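Local coordinates for NOL1/NOP2/sun family protein (Enterococcus faecium, PDB 3M4X), which probably methylates cytosine in ribosomal RNA at its carbon 5, as RsmF-type methyltransferases of the NOL1/NOP2/sun family do, at residues A[257-262]-A[277-283]. Residues are numbered along the deposited sequence; the frame is centred on the assembly and turned at random.
Sequences IEEIPL and AGLEKTI
Ile257 packs its side chain against the loop 277-282, whose middle, 279-281, is a short 3-10 turn, and its two branches do different work. From CB, which points at that loop, CG2 leaves anti to the backbone N and settles 3.6 Å from Gly278 O, with Lys281 CB and Thr282 CG2 slightly farther off. The other branch, CG1, runs out extended (chi2 -176°) and carries CD1 to its end, where it meets Ala277 O at 3.3 Å and Leu279 CD1 at 3.6 Å. The turn is held from within: Leu279 O takes both the backbone N and the hydroxyl of Thr282, OG1 lying 2.7 Å away in the carbonyl plane. Lys281, extended beyond CG, slants across Ile257 and Glu259, its CD passing Glu259 CG, but its NZ stays 5.8 Å from Glu259 OE2, too far for a salt bridge. Between the backbones water does the joining. One molecule donates to Lys281 O (2.7 Å) and accepts from Ile260 N; a second lies between Lys281 O and Glu258 O. Farther along, Ile283 CD1 fits against Ile260 CG2 (3.7 Å) and Leu262 CD1. Both segments hydrogen-bond through their backbones to one edge of strand 295-302 of the methyltransferase sheet, Glu258 to Lys299 and Ile283 to Val297, while helix 243-252 packs on Ile257 and Leu279 and helix 95-101 on Ile260 and Leu262.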
loop_
_atom_site.group_PDB
_atom_site.type_symbol
_atom_site.label_atom_id
_atom_site.label_comp_id
_atom_site.label_asym_id
_atom_site.label_seq_id
_atom_site.Cartn_x
_atom_site.Cartn_y
_atom_site.Cartn_z
ATOM N N ILE A 257 11.650 -8.352 -20.558
ATOM C CA ILE A 257 10.769 -9.110 -19.680
ATOM C C ILE A 257 11.617 -9.927 -18.713
ATOM O O ILE A 257 12.571 -10.590 -19.109
ATOM C CB ILE A 257 9.839 -10.085 -20.454
ATOM C CG1 ILE A 257 9.081 -9.372 -21.578
ATOM C CG2 ILE A 257 8.871 -10.768 -19.481
ATOM C CD1 ILE A 257 8.066 -10.276 -22.327
ATOM N N GLU A 258 11.252 -9.896 -17.444
ATOM C CA GLU A 258 12.063 -10.516 -16.419
ATOM C C GLU A 258 11.312 -11.625 -15.670
ATOM O O GLU A 258 10.070 -11.649 -15.611
ATOM C CB GLU A 258 12.535 -9.433 -15.442
ATOM C CG GLU A 258 14.005 -9.507 -15.087
ATOM C CD GLU A 258 14.911 -8.989 -16.181
ATOM O OE1 GLU A 258 14.502 -8.079 -16.928
ATOM O OE2 GLU A 258 16.048 -9.491 -16.287
ATOM N N GLU A 259 12.071 -12.542 -15.084
ATOM C CA GLU A 259 11.480 -13.613 -14.300
ATOM C C GLU A 259 10.989 -13.102 -12.958
ATOM O O GLU A 259 11.554 -12.170 -12.391
ATOM C CB GLU A 259 12.484 -14.737 -14.101
ATOM C CG GLU A 259 12.961 -15.310 -15.419
ATOM C CD GLU A 259 13.558 -16.693 -15.277
ATOM O OE1 GLU A 259 14.146 -16.989 -14.210
ATOM O OE2 GLU A 259 13.441 -17.488 -16.239
ATOM N N ILE A 260 9.913 -13.708 -12.471
ATOM C CA ILE A 260 9.367 -13.399 -11.163
ATOM C C ILE A 260 9.461 -14.655 -10.307
ATOM O O ILE A 260 8.585 -15.515 -10.370
ATOM C CB ILE A 260 7.900 -12.971 -11.279
ATOM C CG1 ILE A 260 7.790 -11.704 -12.140
ATOM C CG2 ILE A 260 7.287 -12.779 -9.875
ATOM C CD1 ILE A 260 6.365 -11.304 -12.529
ATOM N N PRO A 261 10.545 -14.787 -9.530
ATOM C CA PRO A 261 10.718 -16.013 -8.744
ATOM C C PRO A 261 9.564 -16.210 -7.766
ATOM O O PRO A 261 9.171 -15.277 -7.063
ATOM C CB PRO A 261 12.026 -15.767 -7.983
ATOM C CG PRO A 261 12.714 -14.642 -8.728
ATOM C CD PRO A 261 11.614 -13.802 -9.283
ATOM N N LEU A 262 9.011 -17.416 -7.736
ATOM C CA LEU A 262 7.958 -17.753 -6.783
ATOM C C LEU A 262 8.063 -19.199 -6.327
ATOM O O LEU A 262 8.545 -20.060 -7.065
ATOM C CB LEU A 262 6.581 -17.523 -7.391
ATOM C CG LEU A 262 6.031 -16.112 -7.280
ATOM C CD1 LEU A 262 4.625 -16.097 -7.828
ATOM C CD2 LEU A 262 6.047 -15.672 -5.834
ATOM N N ALA A 277 8.684 -12.280 -27.710
ATOM C CA ALA A 277 9.183 -13.415 -26.949
ATOM C C ALA A 277 9.047 -13.157 -25.451
ATOM O O ALA A 277 8.799 -12.029 -25.032
ATOM C CB ALA A 277 10.648 -13.670 -27.303
ATOM N N GLY A 278 9.207 -14.213 -24.658
ATOM C CA GLY A 278 9.320 -14.115 -23.209
ATOM C C GLY A 278 8.046 -13.986 -22.398
ATOM O O GLY A 278 8.095 -13.880 -21.173
ATOM N N LEU A 279 6.906 -13.974 -23.074
ATOM C CA LEU A 279 5.617 -13.784 -22.417
ATOM C C LEU A 279 5.297 -14.843 -21.343
ATOM O O LEU A 279 4.532 -14.598 -20.410
ATOM C CB LEU A 279 4.515 -13.738 -23.474
ATOM C CG LEU A 279 3.945 -12.367 -23.875
ATOM C CD1 LEU A 279 4.705 -11.197 -23.281
ATOM C CD2 LEU A 279 3.807 -12.224 -25.392
ATOM N N GLU A 280 5.892 -16.018 -21.479
ATOM C CA GLU A 280 5.686 -17.088 -20.519
ATOM C C GLU A 280 6.230 -16.717 -19.140
ATOM O O GLU A 280 5.881 -17.346 -18.139
ATOM C CB GLU A 280 6.348 -18.377 -21.019
ATOM C CG GLU A 280 7.871 -18.302 -21.099
ATOM C CD GLU A 280 8.396 -17.660 -22.390
ATOM O OE1 GLU A 280 7.590 -17.233 -23.252
ATOM O OE2 GLU A 280 9.632 -17.602 -22.542
ATOM N N LYS A 281 7.089 -15.702 -19.099
ATOM C CA LYS A 281 7.674 -15.214 -17.849
ATOM C C LYS A 281 6.715 -14.318 -17.094
ATOM O O LYS A 281 6.965 -13.967 -15.948
ATOM C CB LYS A 281 8.952 -14.421 -18.118
ATOM C CG LYS A 281 10.099 -15.226 -18.689
ATOM C CD LYS A 281 11.245 -14.290 -19.073
ATOM C CE LYS A 281 12.163 -14.941 -20.093
ATOM N NZ LYS A 281 13.034 -13.935 -20.755
ATOM N N THR A 282 5.637 -13.907 -17.752
ATOM C CA THR A 282 4.584 -13.175 -17.065
ATOM C C THR A 282 3.628 -14.169 -16.385
ATOM O O THR A 282 3.606 -15.356 -16.720
ATOM C CB THR A 282 3.848 -12.208 -18.014
ATOM O OG1 THR A 282 3.035 -12.944 -18.937
ATOM C CG2 THR A 282 4.870 -11.350 -18.801
ATOM N N ILE A 283 2.858 -13.681 -15.420
ATOM C CA ILE A 283 2.094 -14.546 -14.524
ATOM C C ILE A 283 0.608 -14.334 -14.678
ATOM O O ILE A 283 0.129 -13.204 -14.645
ATOM C CB ILE A 283 2.401 -14.236 -13.055
ATOM C CG1 ILE A 283 3.817 -14.668 -12.675
ATOM C CG2 ILE A 283 1.363 -14.878 -12.138
ATOM C CD1 ILE A 283 4.176 -14.272 -11.240
HETATM O O HOH W 1 7.465 -10.850 -15.903
HETATM O O HOH W 2 8.346 -15.566 -14.298
#